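PDB 4JWO: phosphate binding protein from Planctomyces limnophilus, which probably binds phosphate as the PstS-type solute receptor of a system that carries it across the cytoplasmic membrane. Local coordinates for residues K104-E109 with E121-E126; V173-E178 with W183-I188; I226-V231 with A247-K252; K257-D260 with A264-V267. All coordinates share one frame; numbering follows the deposited sequence. Where two conformers were deposited one is given.

Contact 1 of 4, residues K104-E109 with E121-E126; sequences KFIAEE and EKEAAE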
loop_
_atom_site.group_PDB
_atom_site.type_symbol
_atom_site.label_atom_id
_atom_site.label_comp_id
_atom_site.label_asym_id
_atom_site.label_seq_id
_atom_site.Cartn_x
_atom_site.Cartn_y
_atom_site.Cartn_z
ATOM N N LYS A 104 -17.712 7.082 -5.308
ATOM C CA LYS A 104 -18.739 6.147 -5.740
ATOM C C LYS A 104 -19.449 5.524 -4.549
ATOM O O LYS A 104 -20.622 5.179 -4.622
ATOM C CB LYS A 104 -18.139 5.054 -6.628
ATOM C CG LYS A 104 -17.488 5.569 -7.902
ATOM C CD LYS A 104 -17.569 4.529 -9.012
ATOM C CE LYS A 104 -16.821 4.972 -10.259
ATOM N NZ LYS A 104 -16.970 3.992 -11.374
ATOM N N PHE A 105 -18.714 5.375 -3.454
ATOM C CA PHE A 105 -19.252 4.866 -2.201
ATOM C C PHE A 105 -20.321 5.818 -1.690
ATOM O O PHE A 105 -21.413 5.400 -1.320
ATOM C CB PHE A 105 -18.115 4.768 -1.186
ATOM C CG PHE A 105 -18.449 3.981 0.056
ATOM C CD1 PHE A 105 -18.608 2.604 0.005
ATOM C CD2 PHE A 105 -18.561 4.616 1.285
ATOM C CE1 PHE A 105 -18.884 1.875 1.158
ATOM C CE2 PHE A 105 -18.837 3.893 2.443
ATOM C CZ PHE A 105 -18.998 2.520 2.378
ATOM N N ILE A 106 -19.992 7.104 -1.682
ATOM C CA ILE A 106 -20.916 8.145 -1.238
ATOM C C ILE A 106 -22.108 8.255 -2.194
ATOM O O ILE A 106 -23.239 8.486 -1.761
ATOM C CB ILE A 106 -20.195 9.511 -1.095
ATOM C CG1 ILE A 106 -19.242 9.475 0.102
ATOM C CG2 ILE A 106 -21.191 10.652 -0.936
ATOM C CD1 ILE A 106 -18.126 10.503 0.033
ATOM N N ALA A 107 -21.855 8.070 -3.487
ATOM C CA ALA A 107 -22.920 8.095 -4.492
ATOM C C ALA A 107 -23.730 6.794 -4.507
ATOM O O ALA A 107 -24.680 6.654 -5.285
ATOM C CB ALA A 107 -22.344 8.386 -5.874
ATOM N N GLU A 108 -23.342 5.853 -3.646
ATOM C CA GLU A 108 -24.034 4.573 -3.476
ATOM C C GLU A 108 -24.088 3.745 -4.755
ATOM O O GLU A 108 -25.106 3.129 -5.067
ATOM C CB GLU A 108 -25.438 4.784 -2.903
ATOM C CG GLU A 108 -25.424 5.410 -1.516
ATOM C CD GLU A 108 -26.779 5.380 -0.840
ATOM O OE1 GLU A 108 -27.633 6.233 -1.167
ATOM O OE2 GLU A 108 -26.987 4.497 0.020
ATOM N N GLU A 109 -22.975 3.727 -5.480
ATOM C CA GLU A 109 -22.888 3.012 -6.746
ATOM C C GLU A 109 -22.033 1.748 -6.629
ATOM O O GLU A 109 -21.860 1.019 -7.607
ATOM C CB GLU A 109 -22.349 3.945 -7.838
ATOM C CG GLU A 109 -23.294 5.105 -8.166
ATOM C CD GLU A 109 -22.594 6.281 -8.832
ATOM O OE1 GLU A 109 -21.341 6.312 -8.843
ATOM O OE2 GLU A 109 -23.306 7.184 -9.328
ATOM N N GLU A 121 -12.596 13.143 7.282
ATOM C CA GLU A 121 -13.696 13.789 7.983
ATOM C C GLU A 121 -14.749 14.249 6.991
ATOM O O GLU A 121 -15.940 14.104 7.244
ATOM C CB GLU A 121 -13.206 14.986 8.792
ATOM C CG GLU A 121 -12.548 14.628 10.110
ATOM C CD GLU A 121 -12.423 15.829 11.026
ATOM O OE1 GLU A 121 -11.582 15.787 11.950
ATOM O OE2 GLU A 121 -13.171 16.813 10.824
ATOM N N LYS A 122 -14.311 14.799 5.861
ATOM C CA LYS A 122 -15.256 15.291 4.858
ATOM C C LYS A 122 -16.011 14.136 4.215
ATOM O O LYS A 122 -17.225 14.207 4.042
ATOM C CB LYS A 122 -14.573 16.149 3.783
ATOM C CG LYS A 122 -15.556 16.742 2.774
ATOM C CD LYS A 122 -14.879 17.621 1.725
ATOM C CE LYS A 122 -15.907 18.173 0.737
ATOM N NZ LYS A 122 -15.300 19.009 -0.337
ATOM N N GLU A 123 -15.293 13.070 3.864
ATOM C CA GLU A 123 -15.939 11.891 3.299
ATOM C C GLU A 123 -16.883 11.252 4.308
ATOM O O GLU A 123 -17.978 10.820 3.961
ATOM C CB GLU A 123 -14.899 10.876 2.811
ATOM C CG GLU A 123 -14.179 11.293 1.546
ATOM C CD GLU A 123 -12.873 10.550 1.339
ATOM O OE1 GLU A 123 -12.354 9.954 2.312
ATOM O OE2 GLU A 123 -12.363 10.562 0.194
ATOM N N ALA A 124 -16.463 11.202 5.565
ATOM C CA ALA A 124 -17.313 10.659 6.618
ATOM C C ALA A 124 -18.590 11.480 6.785
ATOM O O ALA A 124 -19.673 10.926 6.948
ATOM C CB ALA A 124 -16.554 10.588 7.927
ATOM N N ALA A 125 -18.456 12.802 6.739
ATOM C CA ALA A 125 -19.614 13.680 6.867
ATOM C C ALA A 125 -20.554 13.521 5.673
ATOM O O ALA A 125 -21.772 13.551 5.837
ATOM C CB ALA A 125 -19.182 15.133 7.019
ATOM N N GLU A 126 -19.991 13.352 4.479
ATOM C CA GLU A 126 -20.807 13.137 3.281
ATOM C C GLU A 126 -21.566 11.824 3.405
ATOM O O GLU A 126 -22.713 11.714 2.980
ATOM C CB GLU A 126 -19.958 13.145 1.999
ATOM C CG GLU A 126 -19.414 14.513 1.611
ATOM C CD GLU A 126 -18.907 14.575 0.175
ATOM O OE1 GLU A 126 -19.448 13.853 -0.692
ATOM O OE2 GLU A 126 -17.968 15.357 -0.090
#
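The carboxylate of Glu126 is the flat group that meets Ile106, and two methyls of the isoleucine close on its OE1: CG2 and CD1 of Ile106 each lie 3.7 Å from Glu126 OE1. CD1 stands above the carboxylate plane, while CG2 is nearer its level. The same fork grips the root of the glutamate, Ile106 CD1 lying 3.8 Å from Glu126 CB, and the two side chains cross at about a right angle. With CG1 set beside its backbone N (chi1 -70°), Ile106 sends CD1 on toward the second helix, 3.9 Å from Glu123 O. The carboxylate of Glu123 is turned elsewhere and forms a salt bridge with Arg117. Ile106 closes helix 98-106, strand 112-115 follows, and helix 121-129 comes back against the first, an alpha-beta-alpha passage in one alpha/beta lobe of a type 2 periplasmic binding protein. Cutting Ile106 back to an alanine would probably open a gap beside Glu126 CB and leave its carboxylate freer to turn. Just past Ile106 the chain leaves the helix in a Schellman motif: Glu108 has positive phi (60°), its N bonds to Phe105 O at 3.1 Å, and Glu109 N reaches Lys104 O at 2.9 Å. Ile106 and Phe105 also touch Cys127, the residue after Glu126 on helix 121-129.

Contact 2 of 4, residues V173-E178 with W183-I188; sequences VSKWSE and WPDEPI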
loop_
_atom_site.group_PDB
_atom_site.type_symbol
_atom_site.label_atom_id
_atom_site.label_comp_id
_atom_site.label_asym_id
_atom_site.label_seq_id
_atom_site.Cartn_x
_atom_site.Cartn_y
_atom_site.Cartn_z
ATOM N N VAL A 173 17.760 15.691 -10.864
ATOM C CA VAL A 173 18.903 15.245 -10.064
ATOM C C VAL A 173 19.531 14.020 -10.698
ATOM O O VAL A 173 18.843 13.053 -11.024
ATOM C CB VAL A 173 18.505 14.952 -8.596
ATOM C CG1 VAL A 173 19.573 14.098 -7.884
ATOM C CG2 VAL A 173 18.281 16.254 -7.856
ATOM N N SER A 174 20.837 14.073 -10.912
ATOM C CA SER A 174 21.509 12.976 -11.580
ATOM C C SER A 174 22.661 12.445 -10.752
ATOM O O SER A 174 23.161 11.370 -11.032
ATOM C CB SER A 174 22.012 13.415 -12.956
ATOM O OG SER A 174 22.974 14.444 -12.824
ATOM N N LYS A 175 23.083 13.205 -9.741
ATOM C CA LYS A 175 24.257 12.860 -8.947
ATOM C C LYS A 175 23.972 12.917 -7.456
ATOM O O LYS A 175 23.201 13.751 -6.990
ATOM C CB LYS A 175 25.413 13.816 -9.261
ATOM C CG LYS A 175 25.952 13.695 -10.663
ATOM C CD LYS A 175 26.997 14.761 -10.946
ATOM C CE LYS A 175 27.671 14.513 -12.287
ATOM N NZ LYS A 175 28.765 15.491 -12.551
ATOM N N TRP A 176 24.630 12.050 -6.701
ATOM C CA TRP A 176 24.422 12.025 -5.260
ATOM C C TRP A 176 24.788 13.359 -4.606
ATOM O O TRP A 176 24.163 13.767 -3.626
ATOM C CB TRP A 176 25.224 10.882 -4.638
ATOM C CG TRP A 176 24.662 9.526 -4.923
ATOM C CD1 TRP A 176 25.078 8.654 -5.883
ATOM C CD2 TRP A 176 23.593 8.874 -4.226
ATOM N NE1 TRP A 176 24.341 7.497 -5.832
ATOM C CE2 TRP A 176 23.423 7.603 -4.810
ATOM C CE3 TRP A 176 22.769 9.241 -3.154
ATOM C CZ2 TRP A 176 22.451 6.696 -4.373
ATOM C CZ3 TRP A 176 21.810 8.340 -2.715
ATOM C CH2 TRP A 176 21.664 7.078 -3.323
ATOM N N SER A 177 25.805 14.031 -5.147
ATOM C CA SER A 177 26.301 15.303 -4.607
ATOM C C SER A 177 25.228 16.382 -4.650
ATOM O O SER A 177 25.322 17.407 -3.962
ATOM C CB SER A 177 27.516 15.779 -5.408
ATOM O OG SER A 177 27.186 15.852 -6.787
ATOM N N GLU A 178 24.227 16.161 -5.490
ATOM C CA GLU A 178 23.148 17.118 -5.670
ATOM C C GLU A 178 22.030 16.903 -4.655
ATOM O O GLU A 178 21.149 17.751 -4.516
ATOM C CB GLU A 178 22.590 17.026 -7.103
ATOM C CG GLU A 178 23.551 17.551 -8.157
ATOM C CD GLU A 178 23.136 17.206 -9.578
ATOM O OE1 GLU A 178 22.437 16.193 -9.764
ATOM O OE2 GLU A 178 23.516 17.944 -10.513
ATOM N N TRP A 183 28.096 14.657 -0.535
ATOM C CA TRP A 183 27.969 13.294 -1.047
ATOM C C TRP A 183 28.733 13.171 -2.374
ATOM O O TRP A 183 28.972 14.178 -3.050
ATOM C CB TRP A 183 26.492 12.921 -1.226
ATOM C CG TRP A 183 25.814 12.505 0.042
ATOM C CD1 TRP A 183 26.365 12.461 1.289
ATOM C CD2 TRP A 183 24.460 12.066 0.177
ATOM N NE1 TRP A 183 25.433 12.014 2.202
ATOM C CE2 TRP A 183 24.254 11.766 1.545
ATOM C CE3 TRP A 183 23.400 11.888 -0.721
ATOM C CZ2 TRP A 183 23.029 11.303 2.035
ATOM C CZ3 TRP A 183 22.179 11.431 -0.237
ATOM C CH2 TRP A 183 22.006 11.142 1.133
ATOM N N PRO A 184 29.135 11.948 -2.737
ATOM C CA PRO A 184 29.992 11.778 -3.916
ATOM C C PRO A 184 29.423 12.348 -5.208
ATOM O O PRO A 184 28.219 12.279 -5.493
ATOM C CB PRO A 184 30.148 10.259 -4.022
ATOM C CG PRO A 184 30.042 9.791 -2.604
ATOM C CD PRO A 184 29.007 10.696 -1.965
ATOM N N ASP A 185 30.328 12.928 -5.988
ATOM C CA ASP A 185 30.029 13.436 -7.322
ATOM C C ASP A 185 29.924 12.248 -8.276
ATOM O O ASP A 185 30.756 12.059 -9.167
ATOM C CB ASP A 185 31.145 14.392 -7.750
ATOM C CG ASP A 185 30.909 14.995 -9.125
ATOM O OD1 ASP A 185 29.740 15.084 -9.538
ATOM O OD2 ASP A 185 31.891 15.384 -9.792
ATOM N N GLU A 186 28.897 11.434 -8.066
ATOM C CA GLU A 186 28.734 10.183 -8.793
ATOM C C GLU A 186 27.278 10.043 -9.186
ATOM O O GLU A 186 26.395 10.509 -8.467
ATOM C CB GLU A 186 29.113 8.998 -7.899
ATOM C CG GLU A 186 30.561 9.000 -7.399
ATOM C CD GLU A 186 31.573 8.727 -8.497
ATOM O OE1 GLU A 186 31.165 8.280 -9.592
ATOM O OE2 GLU A 186 32.783 8.953 -8.261
ATOM N N PRO A 187 27.014 9.381 -10.319
ATOM C CA PRO A 187 25.622 9.274 -10.770
ATOM C C PRO A 187 24.761 8.445 -9.836
ATOM O O PRO A 187 25.220 7.458 -9.255
ATOM C CB PRO A 187 25.742 8.546 -12.119
ATOM C CG PRO A 187 27.154 8.751 -12.549
ATOM C CD PRO A 187 27.964 8.818 -11.294
ATOM N N ILE A 188 23.505 8.846 -9.675
ATOM C CA ILE A 188 22.516 8.023 -8.979
ATOM C C ILE A 188 21.786 7.207 -10.028
ATOM O O ILE A 188 21.218 7.774 -10.956
ATOM C CB ILE A 188 21.418 8.855 -8.301
ATOM C CG1 ILE A 188 22.001 9.979 -7.460
ATOM C CG2 ILE A 188 20.507 7.952 -7.452
ATOM C CD1 ILE A 188 20.932 10.859 -6.871
HETATM O O HOH W 1 22.008 9.815 -13.110
HETATM O O HOH W 2 31.534 14.433 -12.648
#
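Trp176 leans into segment 183-188 from its first side-chain atom onward. Its CB lies 3.4 Å from Pro184 O; beyond it, CD1 of Trp176 comes 3.4 Å from Glu186 O, which takes the backbone N of Trp176 nearly head-on in a 2.9 Å hydrogen bond. Next, NE1 is bonded to Gly236 O, so the buried indole N-H is satisfied. Over one face of the five-membered ring sits Ile188 CG1, 3.6 Å from the centroid, a CH-pi contact in the conformer given but less certain because a second was modelled. On the benzene side, Trp176 CE3 meets Trp183 CE3 at 3.7 Å, the two six-membered rings inclined at 63°. At the far end Trp176 CZ2 lies 3.9 Å from Ile188 CG2, and CZ3 nears Trp183 CZ3. The backbones are tied again by Ile188 N to Ser174 O, giving a single bridge at Lys175 and Pro187. Facing away from the tryptophans, the extended Lys175 runs alongside Asp185; Lys175 NZ forms a salt bridge to Asp185 OD1 at 3.2 Å, on the syn lone pair, and a water joins NZ to OD2. The loop connects helix 160-167, whose Lys165 bonds Glu178 O, to strand 189-192, with Trp176 and Ile188 resting on Leu238 of strand 237-242 and Phe154 meeting both tryptophan rings edge-to-face.

Contact 3 of 4, residues I226-V231 with A247-K252; sequences ILVQGV and AENASK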
loop_
_atom_site.group_PDB
_atom_site.type_symbol
_atom_site.label_atom_id
_atom_site.label_comp_id
_atom_site.label_asym_id
_atom_site.label_seq_id
_atom_site.Cartn_x
_atom_site.Cartn_y
_atom_site.Cartn_z
ATOM N N ILE A 226 14.020 -8.145 -10.887
ATOM C CA ILE A 226 14.906 -7.435 -11.804
ATOM C C ILE A 226 15.415 -6.144 -11.164
ATOM O O ILE A 226 16.582 -5.782 -11.330
ATOM C CB ILE A 226 14.193 -7.161 -13.159
ATOM C CG1 ILE A 226 13.984 -8.489 -13.887
ATOM C CG2 ILE A 226 14.997 -6.180 -14.020
ATOM C CD1 ILE A 226 13.267 -8.356 -15.208
ATOM N N LEU A 227 14.545 -5.448 -10.434
ATOM C CA LEU A 227 14.968 -4.242 -9.714
ATOM C C LEU A 227 16.007 -4.576 -8.644
ATOM O O LEU A 227 16.995 -3.852 -8.490
ATOM C CB LEU A 227 13.773 -3.531 -9.079
ATOM C CG LEU A 227 12.660 -3.100 -10.034
ATOM C CD1 LEU A 227 11.560 -2.419 -9.225
ATOM C CD2 LEU A 227 13.204 -2.159 -11.120
ATOM N N VAL A 228 15.778 -5.658 -7.901
ATOM C CA VAL A 228 16.751 -6.124 -6.911
ATOM C C VAL A 228 18.114 -6.310 -7.559
ATOM O O VAL A 228 19.119 -5.808 -7.046
ATOM C CB VAL A 228 16.291 -7.449 -6.234
ATOM C CG1 VAL A 228 17.425 -8.093 -5.432
ATOM C CG2 VAL A 228 15.079 -7.191 -5.349
ATOM N N GLN A 229 18.158 -7.023 -8.689
ATOM C CA GLN A 229 19.416 -7.293 -9.374
ATOM C C GLN A 229 20.070 -5.999 -9.853
ATOM O O GLN A 229 21.289 -5.865 -9.836
ATOM C CB GLN A 229 19.200 -8.254 -10.555
ATOM C CG GLN A 229 20.483 -8.750 -11.188
ATOM C CD GLN A 229 21.287 -9.619 -10.241
ATOM O OE1 GLN A 229 20.729 -10.426 -9.490
ATOM N NE2 GLN A 229 22.603 -9.451 -10.264
ATOM N N GLY A 230 19.244 -5.042 -10.271
ATOM C CA GLY A 230 19.732 -3.741 -10.690
ATOM C C GLY A 230 20.475 -3.033 -9.577
ATOM O O GLY A 230 21.570 -2.501 -9.774
ATOM N N VAL A 231 19.877 -3.026 -8.390
ATOM C CA VAL A 231 20.521 -2.424 -7.232
ATOM C C VAL A 231 21.794 -3.171 -6.845
ATOM O O VAL A 231 22.816 -2.553 -6.537
ATOM C CB VAL A 231 19.539 -2.335 -6.048
ATOM C CG1 VAL A 231 20.256 -1.837 -4.789
ATOM C CG2 VAL A 231 18.378 -1.423 -6.434
ATOM N N ALA A 247 13.072 -8.030 2.081
ATOM C CA ALA A 247 13.281 -8.977 3.172
ATOM C C ALA A 247 13.913 -10.266 2.687
ATOM O O ALA A 247 14.787 -10.833 3.346
ATOM C CB ALA A 247 11.963 -9.267 3.893
ATOM N N GLU A 248 13.503 -10.719 1.512
ATOM C CA GLU A 248 13.985 -12.007 1.030
ATOM C C GLU A 248 15.343 -11.879 0.355
ATOM O O GLU A 248 15.972 -12.881 0.015
ATOM C CB GLU A 248 12.978 -12.619 0.068
ATOM C CG GLU A 248 12.868 -11.850 -1.207
ATOM C CD GLU A 248 11.786 -12.376 -2.124
ATOM O OE1 GLU A 248 11.919 -12.190 -3.352
ATOM O OE2 GLU A 248 10.803 -12.958 -1.619
ATOM N N ASN A 249 15.796 -10.640 0.176
ATOM C CA ASN A 249 17.099 -10.369 -0.417
ATOM C C ASN A 249 17.982 -9.526 0.498
ATOM O O ASN A 249 18.891 -8.844 0.033
ATOM C CB ASN A 249 16.917 -9.654 -1.755
ATOM C CG ASN A 249 16.294 -10.543 -2.806
ATOM O OD1 ASN A 249 16.922 -11.489 -3.285
ATOM N ND2 ASN A 249 15.054 -10.241 -3.181
ATOM N N ALA A 250 17.724 -9.587 1.804
ATOM C CA ALA A 250 18.354 -8.665 2.752
ATOM C C ALA A 250 19.881 -8.747 2.797
ATOM O O ALA A 250 20.550 -7.756 3.083
ATOM C CB ALA A 250 17.763 -8.849 4.152
ATOM N N SER A 251 20.438 -9.922 2.511
ATOM C CA SER A 251 21.887 -10.092 2.532
ATOM C C SER A 251 22.591 -9.432 1.341
ATOM O O SER A 251 23.817 -9.331 1.324
ATOM C CB SER A 251 22.241 -11.578 2.583
ATOM O OG SER A 251 22.032 -12.173 1.315
ATOM N N LYS A 252 21.818 -8.984 0.353
ATOM C CA LYS A 252 22.381 -8.419 -0.876
ATOM C C LYS A 252 22.015 -6.954 -1.089
ATOM O O LYS A 252 22.498 -6.320 -2.026
ATOM C CB LYS A 252 21.915 -9.230 -2.089
ATOM C CG LYS A 252 22.261 -10.710 -2.006
ATOM C CD LYS A 252 21.736 -11.482 -3.212
ATOM C CE LYS A 252 20.240 -11.309 -3.377
ATOM N NZ LYS A 252 19.921 -10.453 -4.544
HETATM O O HOH W 3 19.415 -10.558 -7.342
#
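CG1 of Val228 meets both Lys252 NZ, at 3.5 Å, and the Asn249 amide, while CG2 of Val228 meets Asn249 ND2 at 3.7 Å. A chi1 of 168° sets Val228 CG1 opposite the backbone N and leaves CG2 beside that N, which spreads the pair across both polar side chains. Asn249 comes in obliquely, its amide carbon CG 3.8 Å from Val228 CG1. The amide's own bond is made elsewhere, ND2 giving a hydrogen to Tyr245 O within helix 243-247, and against the valine methyls it makes van der Waals contact. Lys252 arrives at about a right angle. Its chain is straight to CD, then bends at chi3 (-56°) and again at chi4 (108°), which brings NZ beside the methyl. There a water accepts from Lys252 NZ at 2.8 Å and donates to Gln229 OE1, a polar bridge between the two segments. The loop shapes itself through a type I turn from Ala247 to Ala250, followed by Lys252 N bonding to Asn249 O at 2.9 Å. Behind Val228 lie Phe241 and Leu253. Helix 224-233 thus packs on strand 237-242 and is edged by the loop that leads from helix 243-247 into strand 254-259, a layering of helices against a central sheet as in the lobes of type 2 periplasmic binding proteins.

Contact 4 of 4, residues K257-D260 with A264-V267; sequences KISD and AVCV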
loop_
_atom_site.group_PDB
_atom_site.type_symbol
_atom_site.label_atom_id
_atom_site.label_comp_id
_atom_site.label_asym_id
_atom_site.label_seq_id
_atom_site.Cartn_x
_atom_site.Cartn_y
_atom_site.Cartn_z
ATOM N N LYS A 257 17.371 3.869 5.939
ATOM C CA LYS A 257 16.582 4.321 7.080
ATOM C C LYS A 257 15.922 5.644 6.714
ATOM O O LYS A 257 16.538 6.474 6.054
ATOM C CB LYS A 257 17.477 4.482 8.306
ATOM C CG LYS A 257 18.236 3.216 8.654
ATOM C CD LYS A 257 19.142 3.433 9.847
ATOM C CE LYS A 257 19.725 2.122 10.341
ATOM N NZ LYS A 257 20.525 1.428 9.299
ATOM N N ILE A 258 14.672 5.834 7.141
ATOM C CA ILE A 258 13.850 6.936 6.647
ATOM C C ILE A 258 13.481 7.954 7.730
ATOM O O ILE A 258 12.938 7.596 8.778
ATOM C CB ILE A 258 12.557 6.400 5.984
ATOM C CG1 ILE A 258 12.892 5.458 4.818
ATOM C CG2 ILE A 258 11.666 7.547 5.483
ATOM C CD1 ILE A 258 13.568 6.143 3.634
ATOM N N SER A 259 13.791 9.223 7.473
ATOM C CA SER A 259 13.346 10.313 8.335
ATOM C C SER A 259 12.246 11.099 7.642
ATOM O O SER A 259 12.341 11.364 6.449
ATOM C CB SER A 259 14.500 11.256 8.643
ATOM O OG SER A 259 15.472 10.609 9.437
ATOM N N ASP A 260 11.220 11.491 8.393
ATOM C CA ASP A 260 10.091 12.203 7.804
ATOM C C ASP A 260 9.957 13.669 8.225
ATOM O O ASP A 260 9.004 14.339 7.831
ATOM C CB ASP A 260 8.775 11.441 8.054
ATOM C CG ASP A 260 8.291 11.537 9.492
ATOM O OD1 ASP A 260 9.052 11.994 10.377
ATOM O OD2 ASP A 260 7.127 11.139 9.744
ATOM N N ALA A 264 9.585 10.522 12.898
ATOM C CA ALA A 264 10.433 9.458 12.381
ATOM C C ALA A 264 11.846 9.961 12.100
ATOM O O ALA A 264 12.061 10.779 11.206
ATOM C CB ALA A 264 9.823 8.866 11.110
ATOM N N VAL A 265 12.813 9.486 12.875
ATOM C CA VAL A 265 14.201 9.846 12.642
ATOM C C VAL A 265 15.005 8.596 12.307
ATOM O O VAL A 265 15.212 7.741 13.171
ATOM C CB VAL A 265 14.826 10.549 13.870
ATOM C CG1 VAL A 265 16.251 11.009 13.562
ATOM C CG2 VAL A 265 13.956 11.731 14.287
ATOM N N CYS A 266 15.448 8.501 11.054
ATOM C CA CYS A 266 16.270 7.381 10.580
ATOM C C CYS A 266 15.728 6.016 11.018
ATOM O O CYS A 266 16.411 5.235 11.677
ATOM C CB CYS A 266 17.740 7.559 10.988
ATOM S SG CYS A 266 18.505 9.050 10.280
ATOM N N VAL A 267 14.479 5.744 10.641
ATOM C CA VAL A 267 13.824 4.504 11.012
ATOM C C VAL A 267 14.105 3.402 9.997
ATOM O O VAL A 267 13.829 3.553 8.805
ATOM C CB VAL A 267 12.302 4.717 11.150
ATOM C CG1 VAL A 267 11.630 3.440 11.611
ATOM C CG2 VAL A 267 12.011 5.862 12.124
#
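The hydroxyl of Ser259 turns to the backbone of Cys266: Ser259 OG accepts from Cys266 N at 2.7 Å and lies 3.5 Å from Cys266 SG. Chi1 of -67° swings the serine OG beside its own N, on the side where the cysteine backbone passes. SG is at the same time half of the disulfide to Cys157, so the hydroxyl packs against a covalent tie between this loop and strand 157-159. Two residues before Ser259, Lys257 CB rests 3.6 Å from Cys266 C, while the lysine's end runs away from the loop. The two segments form a short antiparallel return, Ile258 and Val267 being a hydrogen-bonded pair with N to O distances of 2.9 Å (Ile258 N to Val267 O) and 3.0 Å (Val267 N to Ile258 O). It adds an edge to strand 254-259, which on its other side pairs in parallel with strand 157-159, in the mixed sheet of one lobe, as in type 2 periplasmic binding proteins. At the tight end, Asp260 and Ala264 grip each other twice: Asp260 N donates to Ala264 O, and Asp260 OD1, approached from above the carboxylate plane, accepts Ala264 N at 3.0 Å. OD1 also holds Lys262 N, an Asx turn. A leucine in place of Asp260 would probably leave the N-H groups of Lys262 and Ala264 without their acceptor and the turn less firmly set. Ala264 CB lies 3.5 Å from Asp260 CG, against the flat carboxylate, and Ile258 and Val267 both reach Tyr279.

Contact 1 belongs to one lobe and contacts 2, 3 and 4 to the other; the centres of contacts 1 and 2 are about 45 Å apart, on opposite sides of the chain's centre. Contact 2 lies farthest from that centre (about 29 Å) and has the most exposed residues, although Trp176, Trp183 and Ile188 are buried; contact 4 is nearest (about 18 Å), with four of its eight touching residues buried. Contacts 1 and 3 are light, each built on one buried aliphatic side chain against polar partners, contact 3 adding a single water as its polar link. Contacts 2 and 4 bind loops by backbone bonds, adding tryptophans and a salt bridge or a disulfide. Strand 237-242 backs contacts 2 and 3.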